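Long-range contacts in phenylurea hydrolase B (Mycobacterium brisbanense, PDB 4WHB), which probably hydrolyses carbon-nitrogen bonds other than peptide bonds, as a zinc-binding member of the amidohydrolase superfamily associated with breakdown of the herbicide diuron: residues D294-Q300 with K338-D344; G346-K350 with V456-P460. One frame throughout, in Å; residues are numbered along the deposited sequence.

Contact 1 lies in the barrel core, its centre about 10 Å from the centre of the chain, and pairs two neighbouring parallel strands; its second segment ends at Asp344, one of the residues that bind zinc, although no metal is bound to this chain in the model. The polypeptide then runs almost directly into residues 346-350, which in contact 2 meet the C-terminal tail 456-460. The two contacts follow one another along the chain, and their centres are 28 Å apart. Contact 2 is more peripheral, its centre about 19 Å from the centre of the chain, and the side chain of Pro348 is still about 12 Å from that of Asp344.

Contact 1 (D294-Q300 with K338-D344); sequences DSWAGLQ and KILLNTD
One face of the Trp296 indole carries the aliphatic part of Lys338: CB of Lys338 sits 3.9 Å from the centroid of the six-membered ring, a CH-pi contact displaced toward the rim. At the ring edge, in plane, lies the backbone O of Ile339, 3.5 Å from CE3 of Trp296. Bends at chi3 and chi4 curl the lysine back toward the start of 294-300, where NZ of Lys338 donates to O of Ser295 at 3.0 Å, approaching from above the carbonyl plane. Asn396, Arg399 and Ala400 of helix 395-400 also touch the indole.

The strands 296-299 and 339-341 run parallel as neighbours in the TIM-type barrel of the amidohydrolase family. N of Ala297 donates to O of Lys338 at 2.6 Å, and O of Ala297 receives a weak bond from N of Leu340. Gly298 lies against Leu340, where the CA atoms of the paired residues come nearest, 4.0 Å apart, with CA of Gly298 3.4 Å from CB of Leu340. Leu299 and Ile339 share the other sheet face, joined through CD1 of Leu299 and CG2 of Ile339.

At the C-terminal ends of the strands, OE1 of Gln300 accepts a hydrogen bond from N of zinc-binding Asp344 at 2.8 Å, the N-H...O angle being 156°. The Gln300 amide and Asp344 carboxylate planes stand 64° apart, and the side chain of His273, another zinc-binding residue, touches both side chains.

Contact 2 (G346-K350 with V456-P460); sequences GCPSK and VTAHP
Bends at chi2 (110°) and chi4 (75°) fold the Lys350 side chain alongside the tail 456-460, while chi1 of His459 puts its CG between its backbone N and carbonyl carbon, which brings the imidazole beside the base of that lysine. Here the loop following barrel strand 339-341 in the TIM-type amidohydrolase fold meets the C-terminal tail. Neither segment forms a regular strand; they run in nearly the same direction.

Lys350 carries most of the contact. Its CB lies 3.3 Å from CD2 of His459, meeting the imidazole obliquely, and the two side chains lie alongside each other and point in opposite senses. Farther out, the methylenes run between two backbone carbonyls of the tail: CG of Lys350 is 3.3 Å from O of Val456, and CD is 3.3 Å from O of Ala458. O of Val456 also lies near NZ of Lys350, at 3.1 Å, whereas O of Ala458 sits by CD and CE. Arg86 and Trp87 also touch this lysine.

Val456 crosses Lys350 at about a right angle and is packed on Trp87 and on Val94 of helix 91-104, whose Glu97 accepts a hydrogen bond from its backbone N, through OE1. That helix also meets Cys347 through Leu101, so both segments rest against it. With CG1 anti to the backbone N (chi1 -155°), Val456 turns this methyl toward the loop, placing it 4.1 Å from O of Cys347 and 3.9 Å from NZ of Lys350.

Contact 1 (D294-Q300 with K338-D344)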
# COMPACT_ATOMS: atom_id res chain seq x y z
N ASP C 294 12.31 -44.17 4.13
CA ASP C 294 11.79 -44.44 5.44
C ASP C 294 11.74 -43.34 6.51
O ASP C 294 12.17 -43.54 7.67
CB ASP C 294 12.55 -45.64 5.99
CG ASP C 294 12.53 -46.82 5.03
OD1 ASP C 294 13.41 -46.83 4.12
OD2 ASP C 294 11.62 -47.70 5.17
N SER C 295 11.19 -42.18 6.13
CA SER C 295 10.83 -41.13 7.09
C SER C 295 9.34 -40.80 6.94
O SER C 295 8.76 -40.97 5.84
CB SER C 295 11.66 -39.91 6.85
OG SER C 295 11.57 -39.49 5.50
N TRP C 296 8.70 -40.40 8.03
CA TRP C 296 7.24 -40.30 8.04
C TRP C 296 6.75 -39.06 7.29
O TRP C 296 7.46 -38.05 7.19
CB TRP C 296 6.74 -40.29 9.46
CG TRP C 296 6.86 -41.63 10.15
CD1 TRP C 296 8.00 -42.22 10.59
CD2 TRP C 296 5.79 -42.52 10.49
NE1 TRP C 296 7.71 -43.42 11.16
CE2 TRP C 296 6.36 -43.62 11.11
CE3 TRP C 296 4.41 -42.48 10.31
CZ2 TRP C 296 5.58 -44.71 11.56
CZ3 TRP C 296 3.65 -43.55 10.75
CH2 TRP C 296 4.22 -44.64 11.36
N ALA C 297 5.53 -39.13 6.75
CA ALA C 297 4.98 -38.06 5.87
C ALA C 297 3.59 -37.61 6.30
O ALA C 297 2.61 -38.36 6.20
CB ALA C 297 4.93 -38.55 4.45
N GLY C 298 3.49 -36.38 6.77
CA GLY C 298 2.20 -35.81 7.10
C GLY C 298 1.57 -35.16 5.89
O GLY C 298 2.26 -34.57 5.04
N LEU C 299 0.26 -35.27 5.81
CA LEU C 299 -0.49 -34.69 4.74
C LEU C 299 -1.54 -33.84 5.40
O LEU C 299 -2.03 -34.22 6.50
CB LEU C 299 -1.20 -35.77 3.91
CG LEU C 299 -0.44 -36.88 3.19
CD1 LEU C 299 -0.01 -37.88 4.23
CD2 LEU C 299 -1.33 -37.58 2.17
N GLN C 300 -1.88 -32.70 4.77
CA GLN C 300 -2.96 -31.90 5.27
C GLN C 300 -4.02 -31.91 4.23
O GLN C 300 -3.70 -31.77 3.03
CB GLN C 300 -2.49 -30.49 5.58
CG GLN C 300 -1.00 -30.33 5.88
CD GLN C 300 -0.72 -29.25 6.94
OE1 GLN C 300 -1.59 -28.55 7.38
NE2 GLN C 300 0.51 -29.12 7.32
N LYS C 338 4.41 -43.79 4.78
CA LYS C 338 4.02 -43.71 6.18
C LYS C 338 3.46 -42.30 6.46
O LYS C 338 4.11 -41.28 6.15
CB LYS C 338 5.23 -44.01 7.08
CG LYS C 338 5.90 -45.34 6.74
CD LYS C 338 7.26 -45.45 7.38
CE LYS C 338 8.15 -44.28 7.04
NZ LYS C 338 8.18 -43.95 5.62
N ILE C 339 2.25 -42.26 7.00
CA ILE C 339 1.43 -41.07 7.00
C ILE C 339 1.23 -40.53 8.42
O ILE C 339 1.21 -41.28 9.38
CB ILE C 339 0.08 -41.36 6.28
CG1 ILE C 339 0.30 -41.49 4.78
CG2 ILE C 339 -1.01 -40.30 6.59
CD1 ILE C 339 -0.73 -42.35 4.12
N LEU C 340 1.10 -39.21 8.52
CA LEU C 340 1.01 -38.50 9.80
C LEU C 340 -0.26 -37.64 9.85
O LEU C 340 -0.76 -37.25 8.84
CB LEU C 340 2.24 -37.61 9.94
CG LEU C 340 2.61 -37.19 11.35
CD1 LEU C 340 3.34 -38.34 11.98
CD2 LEU C 340 3.53 -35.96 11.33
N LEU C 341 -0.78 -37.34 11.01
CA LEU C 341 -1.90 -36.39 11.12
C LEU C 341 -1.34 -34.99 11.27
O LEU C 341 -0.78 -34.62 12.30
CB LEU C 341 -2.88 -36.72 12.26
CG LEU C 341 -4.27 -36.09 12.11
CD1 LEU C 341 -5.32 -36.83 12.91
CD2 LEU C 341 -4.27 -34.64 12.53
N ASN C 342 -1.53 -34.22 10.21
CA ASN C 342 -1.17 -32.82 10.17
C ASN C 342 -2.33 -32.00 9.62
O ASN C 342 -2.77 -32.19 8.48
CB ASN C 342 0.07 -32.61 9.28
CG ASN C 342 1.36 -33.17 9.88
OD1 ASN C 342 1.41 -33.54 11.05
ND2 ASN C 342 2.41 -33.21 9.08
N THR C 343 -2.84 -31.09 10.46
CA THR C 343 -3.56 -29.90 9.95
C THR C 343 -2.94 -28.71 10.65
O THR C 343 -3.02 -28.63 11.82
CB THR C 343 -5.06 -29.97 10.26
OG1 THR C 343 -5.26 -29.90 11.68
CG2 THR C 343 -5.68 -31.30 9.75
N ASP C 344 -2.33 -27.78 9.94
CA ASP C 344 -1.77 -26.62 10.62
C ASP C 344 -3.05 -26.04 11.16
O ASP C 344 -3.97 -25.87 10.40
CB ASP C 344 -1.10 -25.65 9.63
CG ASP C 344 0.42 -25.82 9.50
OD1 ASP C 344 1.07 -26.19 10.46
OD2 ASP C 344 0.98 -25.54 8.44

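Contact 2 (G346-K350 with V456-P460)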
# COMPACT_ATOMS: atom_id res chain seq x y z
N GLY C 346 -5.36 -24.32 14.99
CA GLY C 346 -5.36 -23.49 16.16
C GLY C 346 -6.74 -22.95 16.49
O GLY C 346 -7.75 -23.45 16.02
N CYS C 347 -6.77 -21.94 17.34
CA CYS C 347 -7.97 -21.34 17.86
C CYS C 347 -8.01 -19.82 17.58
O CYS C 347 -7.51 -19.04 18.36
CB CYS C 347 -8.04 -21.63 19.33
SG CYS C 347 -9.43 -20.83 20.06
N PRO C 348 -8.62 -19.42 16.45
CA PRO C 348 -8.61 -18.06 15.89
C PRO C 348 -9.47 -17.07 16.64
O PRO C 348 -10.35 -17.47 17.40
CB PRO C 348 -9.17 -18.26 14.49
CG PRO C 348 -10.09 -19.42 14.64
CD PRO C 348 -9.44 -20.33 15.63
N SER C 349 -9.23 -15.78 16.41
CA SER C 349 -10.06 -14.72 16.97
C SER C 349 -11.46 -14.83 16.41
O SER C 349 -11.67 -15.20 15.24
CB SER C 349 -9.47 -13.33 16.69
OG SER C 349 -9.34 -13.07 15.33
N LYS C 350 -12.44 -14.45 17.26
CA LYS C 350 -13.86 -14.59 16.91
C LYS C 350 -14.26 -13.72 15.73
O LYS C 350 -15.19 -14.02 15.05
CB LYS C 350 -14.69 -14.27 18.13
CG LYS C 350 -13.90 -14.42 19.47
CD LYS C 350 -13.64 -13.06 20.11
CE LYS C 350 -12.49 -13.07 21.09
NZ LYS C 350 -11.16 -13.12 20.44
N VAL C 456 -10.01 -16.54 24.49
CA VAL C 456 -10.10 -16.15 23.09
C VAL C 456 -11.48 -16.44 22.52
O VAL C 456 -11.79 -16.05 21.40
CB VAL C 456 -9.04 -16.88 22.21
CG1 VAL C 456 -8.73 -16.10 20.96
CG2 VAL C 456 -7.75 -17.11 22.98
N THR C 457 -12.31 -17.11 23.29
CA THR C 457 -13.70 -17.35 22.89
C THR C 457 -14.64 -16.30 23.52
O THR C 457 -15.87 -16.45 23.55
CB THR C 457 -14.16 -18.75 23.32
OG1 THR C 457 -13.03 -19.63 23.47
CG2 THR C 457 -15.17 -19.28 22.27
N ALA C 458 -14.04 -15.24 24.06
CA ALA C 458 -14.79 -14.15 24.67
C ALA C 458 -15.20 -13.11 23.64
O ALA C 458 -14.38 -12.27 23.20
CB ALA C 458 -13.95 -13.48 25.74
N HIS C 459 -16.50 -13.18 23.28
CA HIS C 459 -17.19 -12.12 22.50
C HIS C 459 -18.62 -11.99 23.05
O HIS C 459 -19.34 -12.98 23.02
CB HIS C 459 -17.27 -12.47 20.99
CG HIS C 459 -17.69 -13.90 20.72
ND1 HIS C 459 -18.11 -14.89 21.54
CD2 HIS C 459 -17.73 -14.43 19.45
CE1 HIS C 459 -18.37 -15.99 20.76
NE2 HIS C 459 -18.13 -15.69 19.50
N PRO C 460 -19.06 -10.77 23.49
CA PRO C 460 -18.15 -9.62 23.44
C PRO C 460 -17.59 -9.29 24.82
O PRO C 460 -17.54 -8.11 25.23
CB PRO C 460 -19.10 -8.49 23.03
CG PRO C 460 -20.34 -8.80 23.85
CD PRO C 460 -20.40 -10.31 23.96